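Local structure of response regulator receiver domain protein (CheY-like) (Methylobacillus flagellatus KT, 3I42) at residues 63-66 / 67-71; 101-104 / 105-109; 110-113 / 114-118. The protein is of unestablished specific function but, as a CheY-like receiver domain, probably takes up a phosphoryl group in two-component signalling. All blocks are in the same frame, centred on the assembly; numbering follows the deposited sequence.

Interaction 1: residues 63-66 / 67-71; sequences LALV and KQLRA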
ATOM      1  N   LEU A  63      -8.918  -9.545  -3.993  1.00 32.10           N
ATOM      2  CA  LEU A  63      -8.122  -9.731  -2.791  1.00 32.93           C
ATOM      3  C   LEU A  63      -7.826 -11.205  -2.448  1.00 31.43           C
ATOM      4  O   LEU A  63      -6.689 -11.552  -2.170  1.00 31.48           O
ATOM      5  CB  LEU A  63      -8.767  -9.033  -1.585  1.00 33.37           C
ATOM      6  CG  LEU A  63      -7.885  -9.262  -0.336  1.00 36.02           C
ATOM      7  CD1 LEU A  63      -6.736  -8.264  -0.305  1.00 38.01           C
ATOM      8  CD2 LEU A  63      -8.709  -9.233   0.986  1.00 37.76           C
ATOM      9  N   ALA A  64      -8.842 -12.058  -2.461  1.00 30.50           N
ATOM     10  CA  ALA A  64      -8.606 -13.470  -2.201  1.00 30.02           C
ATOM     11  C   ALA A  64      -7.700 -14.037  -3.311  1.00 29.53           C
ATOM     12  O   ALA A  64      -6.854 -14.888  -3.060  1.00 30.45           O
ATOM     13  CB  ALA A  64      -9.936 -14.230  -2.127  1.00 28.97           C
ATOM     14  N   LEU A  65      -7.840 -13.556  -4.539  1.00 28.81           N
ATOM     15  CA  LEU A  65      -6.975 -14.063  -5.613  1.00 27.85           C
ATOM     16  C   LEU A  65      -5.503 -13.675  -5.440  1.00 28.07           C
ATOM     17  O   LEU A  65      -4.622 -14.494  -5.667  1.00 28.20           O
ATOM     18  CB  LEU A  65      -7.475 -13.659  -7.012  1.00 27.85           C
ATOM     19  CG  LEU A  65      -6.609 -14.170  -8.164  1.00 27.89           C
ATOM     20  CD1 LEU A  65      -6.628 -15.717  -8.264  1.00 28.45           C
ATOM     21  CD2 LEU A  65      -7.098 -13.586  -9.466  1.00 28.56           C
ATOM     22  N   VAL A  66      -5.209 -12.437  -5.058  1.00 28.57           N
ATOM     23  CA  VAL A  66      -3.799 -12.032  -4.996  1.00 28.84           C
ATOM     24  C   VAL A  66      -3.054 -12.821  -3.886  1.00 30.08           C
ATOM     25  O   VAL A  66      -1.891 -13.165  -4.042  1.00 30.29           O
ATOM     26  CB  VAL A  66      -3.629 -10.510  -4.844  1.00 27.84           C
ATOM     27  CG1 VAL A  66      -4.016 -10.069  -3.487  1.00 27.55           C
ATOM     28  CG2 VAL A  66      -2.175 -10.097  -5.127  1.00 28.11           C
ATOM     29  N   LYS A  67      -3.745 -13.133  -2.797  1.00 31.69           N
ATOM     30  CA  LYS A  67      -3.180 -13.990  -1.742  1.00 33.34           C
ATOM     31  C   LYS A  67      -2.796 -15.351  -2.266  1.00 33.90           C
ATOM     32  O   LYS A  67      -1.752 -15.857  -1.876  1.00 34.75           O
ATOM     33  CB  LYS A  67      -4.159 -14.192  -0.606  1.00 33.70           C
ATOM     34  CG  LYS A  67      -4.446 -12.980   0.190  1.00 34.41           C
ATOM     35  CD  LYS A  67      -5.495 -13.313   1.255  1.00 38.36           C
ATOM     36  CE  LYS A  67      -5.783 -12.095   2.109  1.00 39.89           C
ATOM     37  NZ  LYS A  67      -7.225 -12.086   2.525  1.00 44.79           N
ATOM     38  N   GLN A  68      -3.611 -15.941  -3.148  1.00 34.57           N
ATOM     39  CA  GLN A  68      -3.251 -17.232  -3.785  1.00 35.25           C
ATOM     40  C   GLN A  68      -2.060 -17.126  -4.716  1.00 35.51           C
ATOM     41  O   GLN A  68      -1.147 -17.959  -4.666  1.00 35.78           O
ATOM     42  CB  GLN A  68      -4.397 -17.875  -4.595  1.00 35.64           C
ATOM     43  CG  GLN A  68      -5.838 -17.818  -4.042  1.00 39.64           C
ATOM     44  CD  GLN A  68      -5.961 -18.201  -2.572  1.00 45.05           C
ATOM     45  OE1 GLN A  68      -5.540 -19.285  -2.180  1.00 49.29           O
ATOM     46  NE2 GLN A  68      -6.568 -17.315  -1.753  1.00 43.85           N
ATOM     47  N   LEU A  69      -2.077 -16.125  -5.596  1.00 35.46           N
ATOM     48  CA  LEU A  69      -1.011 -15.947  -6.597  1.00 34.85           C
ATOM     49  C   LEU A  69       0.349 -15.678  -5.965  1.00 35.04           C
ATOM     50  O   LEU A  69       1.364 -16.219  -6.418  1.00 34.84           O
ATOM     51  CB  LEU A  69      -1.365 -14.816  -7.582  1.00 34.31           C
ATOM     52  CG  LEU A  69      -2.656 -14.933  -8.391  1.00 33.67           C
ATOM     53  CD1 LEU A  69      -2.881 -13.669  -9.258  1.00 31.15           C
ATOM     54  CD2 LEU A  69      -2.654 -16.182  -9.270  1.00 32.96           C
ATOM     55  N   ARG A  70       0.368 -14.865  -4.913  1.00 35.65           N
ATOM     56  CA  ARG A  70       1.594 -14.622  -4.158  1.00 37.41           C
ATOM     57  C   ARG A  70       2.196 -15.898  -3.561  1.00 38.85           C
ATOM     58  O   ARG A  70       3.415 -15.984  -3.369  1.00 39.42           O
ATOM     59  CB  ARG A  70       1.337 -13.645  -3.026  1.00 37.34           C
ATOM     60  CG  ARG A  70       1.297 -12.184  -3.457  1.00 38.74           C
ATOM     61  CD  ARG A  70       1.435 -11.258  -2.249  1.00 40.39           C
ATOM     62  NE  ARG A  70       1.358  -9.856  -2.646  1.00 41.68           N
ATOM     63  CZ  ARG A  70       2.345  -9.192  -3.245  1.00 42.91           C
ATOM     64  NH1 ARG A  70       3.505  -9.798  -3.533  1.00 40.86           N
ATOM     65  NH2 ARG A  70       2.160  -7.923  -3.576  1.00 42.72           N
ATOM     66  N   ALA A  71       1.337 -16.869  -3.241  1.00 39.76           N
ATOM     67  CA  ALA A  71       1.775 -18.104  -2.595  1.00 41.26           C
ATOM     68  C   ALA A  71       2.215 -19.163  -3.602  1.00 42.33           C
ATOM     69  O   ALA A  71       2.769 -20.173  -3.218  1.00 43.32           O
ATOM     70  CB  ALA A  71       0.677 -18.657  -1.654  1.00 40.40           C
TER
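The carboxamide of Q68 turns back along the helix and hands its NE2 to the backbone carbonyl of A64, with NE2 and O 2.8 Å apart. A64 O lies close to the plane of the amide, while the donor stands tilted 28° from the plane of the A64 carbonyl. A bend at chi2 (-47°) swings the amide back toward the preceding turn. The backbone N of Q68 reaches that same A64 O in a weak bond of 3.4 Å, which means one residue supplies both donors. The other flat group, the guanidinium of R70, meets V66 at an oblique angle, CG2 of V66 coming to 4.3 Å from NE. Its chain runs extended from CG to NE, and its NH2 is bonded beyond this turn, to D100 as a salt bridge and to L98 O.

On the buried side, L65 and L69 pack one helical turn apart, with CG of L65 3.9 Å from CD1 of L69. CG of L69 also rests 3.4 Å from L65 O, just beside the backbone bond that L69 N makes to that oxygen. Both leucines continue into helix 36-45, L65 touching A39 and L69 touching L40 and M43. Further round the helix, the aliphatic part of K67 passes L63 O, and its NZ ends 3.6 Å from CD2 of L63 while forming a salt bridge with E94.

This is helix 62-71, the crossover of the beta-alpha-beta unit between strands 50-54 and 79-84. Its chemistry divides by side: leucine and valine carbons fill the interior, Q68 spends its amide on its own helix, and K67 and R70 spend their charges on tying the helix to helix 93-98 and the loop that follows it.

Interaction 2: residues 101-104 / 105-109; sequences FYLE and KPIDI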
ATOM      1  N   PHE A 101       0.570  -1.784  -6.479  1.00 31.13           N
ATOM      2  CA  PHE A 101       0.080  -0.591  -7.176  1.00 26.84           C
ATOM      3  C   PHE A 101      -1.418  -0.674  -7.286  1.00 39.25           C
ATOM      4  O   PHE A 101      -2.011  -1.738  -7.195  1.00 27.95           O
ATOM      5  CB  PHE A 101       0.692  -0.445  -8.598  1.00 19.52           C
ATOM      6  CG  PHE A 101       2.199  -0.524  -8.635  1.00 33.01           C
ATOM      7  CD1 PHE A 101       2.981   0.602  -8.423  1.00 36.59           C
ATOM      8  CD2 PHE A 101       2.836  -1.730  -8.881  1.00 24.18           C
ATOM      9  CE1 PHE A 101       4.365   0.510  -8.439  1.00 35.86           C
ATOM     10  CE2 PHE A 101       4.235  -1.823  -8.923  1.00 35.20           C
ATOM     11  CZ  PHE A 101       4.993  -0.719  -8.697  1.00 34.27           C
ATOM     12  N   TYR A 102      -2.044   0.468  -7.487  1.00 32.46           N
ATOM     13  CA  TYR A 102      -3.480   0.541  -7.439  1.00 26.61           C
ATOM     14  C   TYR A 102      -3.909   1.441  -8.594  1.00 35.35           C
ATOM     15  O   TYR A 102      -3.293   2.459  -8.823  1.00 32.47           O
ATOM     16  CB  TYR A 102      -3.943   1.082  -6.060  1.00 29.06           C
ATOM     17  CG  TYR A 102      -3.111   0.576  -4.879  1.00 37.67           C
ATOM     18  CD1 TYR A 102      -3.518  -0.548  -4.100  1.00 36.73           C
ATOM     19  CD2 TYR A 102      -1.919   1.206  -4.537  1.00 39.24           C
ATOM     20  CE1 TYR A 102      -2.722  -1.015  -2.997  1.00 34.81           C
ATOM     21  CE2 TYR A 102      -1.122   0.740  -3.467  1.00 50.34           C
ATOM     22  CZ  TYR A 102      -1.533  -0.358  -2.708  1.00 39.94           C
ATOM     23  OH  TYR A 102      -0.719  -0.761  -1.672  1.00 79.27           O
ATOM     24  N   LEU A 103      -4.936   1.010  -9.329  1.00 30.73           N
ATOM     25  CA  LEU A 103      -5.519   1.709 -10.470  1.00 32.91           C
ATOM     26  C   LEU A 103      -7.000   1.879 -10.224  1.00 39.83           C
ATOM     27  O   LEU A 103      -7.655   1.006  -9.657  1.00 41.09           O
ATOM     28  CB  LEU A 103      -5.356   0.871 -11.741  1.00 31.63           C
ATOM     29  CG  LEU A 103      -4.000   0.936 -12.418  1.00 30.33           C
ATOM     30  CD1 LEU A 103      -3.938  -0.082 -13.530  1.00 34.57           C
ATOM     31  CD2 LEU A 103      -3.777   2.354 -12.970  1.00 39.79           C
ATOM     32  N   GLU A 104      -7.546   3.004 -10.644  1.00 34.93           N
ATOM     33  CA  GLU A 104      -8.988   3.194 -10.544  1.00 30.76           C
ATOM     34  C   GLU A 104      -9.550   3.231 -11.957  1.00 39.80           C
ATOM     35  O   GLU A 104      -8.981   3.891 -12.822  1.00 43.26           O
ATOM     36  CB  GLU A 104      -9.240   4.511  -9.824  1.00 46.16           C
ATOM     37  CG  GLU A 104     -10.582   4.655  -9.181  1.00 85.07           C
ATOM     38  CD  GLU A 104     -10.754   6.031  -8.573  1.00269.25           C
ATOM     39  OE1 GLU A 104      -9.797   6.536  -7.945  1.00 86.26           O
ATOM     40  OE2 GLU A 104     -11.841   6.613  -8.740  1.00 71.47           O
ATOM     41  N   LYS A 105     -10.635   2.503 -12.219  1.00 28.51           N
ATOM     42  CA  LYS A 105     -11.316   2.604 -13.532  1.00 49.36           C
ATOM     43  C   LYS A 105     -11.971   3.988 -13.740  1.00 44.31           C
ATOM     44  O   LYS A 105     -12.419   4.615 -12.778  1.00 45.25           O
ATOM     45  CB  LYS A 105     -12.364   1.515 -13.721  1.00 40.60           C
ATOM     46  CG  LYS A 105     -11.796   0.122 -13.799  1.00 58.13           C
ATOM     47  CD  LYS A 105     -12.907  -0.871 -13.557  1.00 44.25           C
ATOM     48  CE  LYS A 105     -12.406  -2.161 -12.940  1.00135.62           C
ATOM     49  NZ  LYS A 105     -13.534  -3.072 -12.588  1.00 76.51           N
ATOM     50  N   PRO A 106     -12.013   4.474 -14.996  1.00 50.49           N
ATOM     51  CA  PRO A 106     -11.522   3.813 -16.205  1.00 34.95           C
ATOM     52  C   PRO A 106      -9.997   3.935 -16.348  1.00 31.65           C
ATOM     53  O   PRO A 106      -9.414   4.931 -15.924  1.00 40.65           O
ATOM     54  CB  PRO A 106     -12.225   4.575 -17.307  1.00 31.95           C
ATOM     55  CG  PRO A 106     -12.293   5.971 -16.773  1.00 51.58           C
ATOM     56  CD  PRO A 106     -12.497   5.841 -15.282  1.00 58.78           C
ATOM     57  N   ILE A 107      -9.368   2.901 -16.904  1.00 34.14           N
ATOM     58  CA  ILE A 107      -7.915   2.870 -17.068  1.00 37.71           C
ATOM     59  C   ILE A 107      -7.500   3.649 -18.320  1.00 37.79           C
ATOM     60  O   ILE A 107      -8.179   3.619 -19.347  1.00 40.48           O
ATOM     61  CB  ILE A 107      -7.365   1.395 -17.139  1.00 46.80           C
ATOM     62  CG1 ILE A 107      -7.704   0.592 -15.864  1.00 40.58           C
ATOM     63  CG2 ILE A 107      -5.863   1.364 -17.333  1.00 67.45           C
ATOM     64  CD1 ILE A 107      -7.355   1.285 -14.544  1.00139.67           C
ATOM     65  N   ASP A 108      -6.370   4.334 -18.245  1.00 33.31           N
ATOM     66  CA  ASP A 108      -5.810   4.980 -19.427  1.00 40.65           C
ATOM     67  C   ASP A 108      -4.289   4.997 -19.365  1.00 37.56           C
ATOM     68  O   ASP A 108      -3.705   4.724 -18.312  1.00 34.14           O
ATOM     69  CB  ASP A 108      -6.415   6.392 -19.626  1.00 38.92           C
ATOM     70  CG  ASP A 108      -6.092   7.354 -18.489  1.00 76.24           C
ATOM     71  OD1 ASP A 108      -5.227   7.055 -17.634  1.00 64.23           O
ATOM     72  OD2 ASP A 108      -6.712   8.437 -18.460  1.00108.80           O
ATOM     73  N   ILE A 109      -3.654   5.327 -20.485  1.00 34.94           N
ATOM     74  CA  ILE A 109      -2.194   5.299 -20.608  1.00 29.88           C
ATOM     75  C   ILE A 109      -1.468   6.144 -19.564  1.00 26.31           C
ATOM     76  O   ILE A 109      -0.346   5.809 -19.169  1.00 43.77           O
ATOM     77  CB  ILE A 109      -1.770   5.662 -22.058  1.00 46.02           C
ATOM     78  CG1 ILE A 109      -1.624   4.378 -22.867  1.00 48.11           C
ATOM     79  CG2 ILE A 109      -0.468   6.468 -22.099  1.00 55.68           C
ATOM     80  CD1 ILE A 109      -2.246   4.466 -24.213  1.00 95.46           C
TER
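I107 reaches back to L103 across the loop that leaves strand 101-104, the edge strand of the parallel five-stranded sheet in this doubly wound alpha/beta receiver fold. From CB the side chain divides. CG2 goes toward helix 109-119, where it packs on L112, while CG1 sets off toward the strand. A chi2 of -50° then directs CD1 into the contact, and this tip does the touching. It lies 3.5 Å from CB of L103, tighter than usual for two carbons, and 3.8 Å from CD1 of the same leucine, the two side chains crossing at about a right angle. The same methyl also meets backbone, 3.5 Å from the carbonyl O of E104, and so bridges the end of the strand and the loop. L103 carries the packing on to L112 and I115 of the following helix.

The corner itself is made by K105 and P106, joined by a cis peptide bond, as in other receiver domains where a lysine-proline pair follows the last strand. Across this corner two acceptors, E104 O and P106 O, come to 3.3 Å with no proton to share. K105 carries on in an extended chain from CG, and NZ forms a salt bridge with D54, the predicted phosphorylation site, unmodified here; the cis turn probably helps to place the lysine beside this aspartate, as in related receiver domains. E104, poorly ordered, packs on K93 of the second subunit. Further along, D108 takes the N-cap position of helix 109-119, its carboxylate oxygen OD1 standing 3.2 Å from the backbone N of S111.

Interaction 3: residues 110-113 / 114-118; sequences ASLE and PILQS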
ATOM      1  N   ALA A 110      -2.101   7.227 -19.111  1.00 29.53           N
ATOM      2  CA  ALA A 110      -1.454   8.166 -18.181  1.00 35.09           C
ATOM      3  C   ALA A 110      -1.334   7.574 -16.787  1.00 31.60           C
ATOM      4  O   ALA A 110      -0.382   7.854 -16.050  1.00 35.11           O
ATOM      5  CB  ALA A 110      -2.227   9.475 -18.099  1.00 36.99           C
ATOM      6  N   SER A 111      -2.335   6.805 -16.404  1.00 34.99           N
ATOM      7  CA  SER A 111      -2.345   6.219 -15.074  1.00 38.93           C
ATOM      8  C   SER A 111      -1.458   4.968 -15.067  1.00 26.34           C
ATOM      9  O   SER A 111      -0.776   4.686 -14.075  1.00 48.52           O
ATOM     10  CB  SER A 111      -3.787   5.955 -14.629  1.00 36.39           C
ATOM     11  OG  SER A 111      -4.462   5.112 -15.555  1.00 47.51           O
ATOM     12  N   LEU A 112      -1.422   4.263 -16.207  1.00 28.55           N
ATOM     13  CA  LEU A 112      -0.558   3.094 -16.393  1.00 24.27           C
ATOM     14  C   LEU A 112       0.919   3.390 -16.467  1.00 38.91           C
ATOM     15  O   LEU A 112       1.730   2.668 -15.893  1.00 30.82           O
ATOM     16  CB  LEU A 112      -0.936   2.294 -17.650  1.00 22.28           C
ATOM     17  CG  LEU A 112      -2.079   1.298 -17.561  1.00 48.24           C
ATOM     18  CD1 LEU A 112      -2.336   0.752 -18.962  1.00 33.22           C
ATOM     19  CD2 LEU A 112      -1.730   0.182 -16.579  1.00 35.63           C
ATOM     20  N   GLU A 113       1.273   4.453 -17.171  1.00 46.48           N
ATOM     21  CA  GLU A 113       2.675   4.741 -17.420  1.00 28.53           C
ATOM     22  C   GLU A 113       3.592   4.769 -16.148  1.00 56.06           C
ATOM     23  O   GLU A 113       4.626   4.114 -16.151  1.00 34.33           O
ATOM     24  CB  GLU A 113       2.828   5.972 -18.337  1.00 45.36           C
ATOM     25  CG  GLU A 113       4.261   6.267 -18.761  1.00 45.74           C
ATOM     26  CD  GLU A 113       4.969   7.176 -17.780  1.00 64.09           C
ATOM     27  OE1 GLU A 113       4.280   8.011 -17.147  1.00 76.94           O
ATOM     28  OE2 GLU A 113       6.205   7.060 -17.643  1.00229.39           O
ATOM     29  N   PRO A 114       3.219   5.487 -15.060  1.00 27.78           N
ATOM     30  CA  PRO A 114       4.118   5.451 -13.881  1.00 32.02           C
ATOM     31  C   PRO A 114       4.299   4.057 -13.249  1.00 38.24           C
ATOM     32  O   PRO A 114       5.377   3.749 -12.744  1.00 45.36           O
ATOM     33  CB  PRO A 114       3.442   6.391 -12.870  1.00 34.53           C
ATOM     34  CG  PRO A 114       2.066   6.616 -13.359  1.00 36.27           C
ATOM     35  CD  PRO A 114       2.037   6.344 -14.833  1.00 41.56           C
ATOM     36  N   ILE A 115       3.261   3.224 -13.306  1.00 48.39           N
ATOM     37  CA  ILE A 115       3.347   1.841 -12.820  1.00 49.47           C
ATOM     38  C   ILE A 115       4.372   1.059 -13.628  1.00 35.15           C
ATOM     39  O   ILE A 115       5.226   0.364 -13.083  1.00 39.93           O
ATOM     40  CB  ILE A 115       1.983   1.104 -12.908  1.00 55.38           C
ATOM     41  CG1 ILE A 115       0.950   1.780 -11.998  1.00 36.48           C
ATOM     42  CG2 ILE A 115       2.153  -0.364 -12.549  1.00 43.07           C
ATOM     43  CD1 ILE A 115      -0.441   1.181 -12.083  1.00 67.15           C
ATOM     44  N   LEU A 116       4.300   1.206 -14.940  1.00 30.02           N
ATOM     45  CA  LEU A 116       5.136   0.436 -15.842  1.00 37.36           C
ATOM     46  C   LEU A 116       6.560   0.934 -15.693  1.00 43.82           C
ATOM     47  O   LEU A 116       7.512   0.176 -15.881  1.00 50.28           O
ATOM     48  CB  LEU A 116       4.584   0.518 -17.285  1.00 42.44           C
ATOM     49  CG  LEU A 116       3.435  -0.446 -17.700  1.00 70.80           C
ATOM     50  CD1 LEU A 116       2.437  -0.706 -16.601  1.00 45.61           C
ATOM     51  CD2 LEU A 116       2.667  -0.040 -18.986  1.00 30.72           C
ATOM     52  N   GLN A 117       6.700   2.200 -15.288  1.00 42.89           N
ATOM     53  CA  GLN A 117       8.010   2.817 -15.095  1.00 43.91           C
ATOM     54  C   GLN A 117       8.699   2.306 -13.834  1.00 68.06           C
ATOM     55  O   GLN A 117       9.907   2.075 -13.852  1.00 51.49           O
ATOM     56  CB  GLN A 117       7.886   4.338 -15.037  1.00 64.25           C
ATOM     57  CG  GLN A 117       9.076   5.084 -15.620  1.00 87.37           C
ATOM     58  CD  GLN A 117       8.910   6.590 -15.556  1.00100.88           C
ATOM     59  OE1 GLN A 117       9.866   7.338 -15.760  1.00410.51           O
ATOM     60  NE2 GLN A 117       7.690   7.047 -15.264  1.00 58.78           N
ATOM     61  N   SER A 118       7.931   2.140 -12.751  1.00 44.49           N
ATOM     62  CA  SER A 118       8.429   1.536 -11.498  1.00 53.66           C
ATOM     63  C   SER A 118       8.845   0.080 -11.654  1.00 48.72           C
ATOM     64  O   SER A 118       9.901  -0.313 -11.171  1.00 58.28           O
ATOM     65  CB  SER A 118       7.381   1.628 -10.405  1.00 43.91           C
ATOM     66  OG  SER A 118       6.957   2.970 -10.263  1.00 81.27           O
TER
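P114 pushes its ring into the preceding turn of helix 109-119, the closing helix of the receiver fold, and kinks it. Having no N-H to give, the proline instead presents CD, 3.1 Å from A110 O and 3.4 Å from S111 O. The i-to-i-4 bonds resume at L116, whose N reaches L112 O, and at Q117, whose N reaches E113 O at 3.0 Å with a rather bent N-H angle of 138°.

Beside the ring, E113 and Q117 run side by side and point the same way. OE2 of E113 and NE2 of Q117 are 2.8 Å apart, a close polar contact but at too poor an angle for a hydrogen bond, its detail uncertain because Q117 is poorly ordered; the carboxylate and amide planes stand 47° apart. E113 brings its carboxylate there through a bend at chi2 (-89°).

On the buried side, CD1 of L116 settles 3.5 Å from L112 O, and the ends of the two leucines come only loosely together. What positions them is the interior beyond: L112 lies among F19, L22 and L23 of helix 13-25, and both leucines meet F52 of strand 50-54. S111 is tied by OG to D108 O. Past the kink, P114 O accepts two bonds from S118, whose OG and N, each 3.0 Å away, approach from opposite faces of the carbonyl plane.

Interactions 1 and 3 are both partly buried turns within a single helix, each with a leucine face turned inward and polar groups on the outer side, but they sit on opposite sides of the chain's centre, about 22 Å apart between centres. Interaction 1 keeps all its i-to-i-4 bonds, two of them weak, and sends charges outward to neighbouring elements; interaction 3 has its i-to-i-4 bonding interrupted around its proline. Interaction 2 is a surface contact of strand and loop, without hydrogen bonds between its segments. It touches interaction 3: CG of L103 lies 3.6 Å from CD1 of I115, so edge strand, loop and last helix form one packed unit, while interaction 1 stays clear of both.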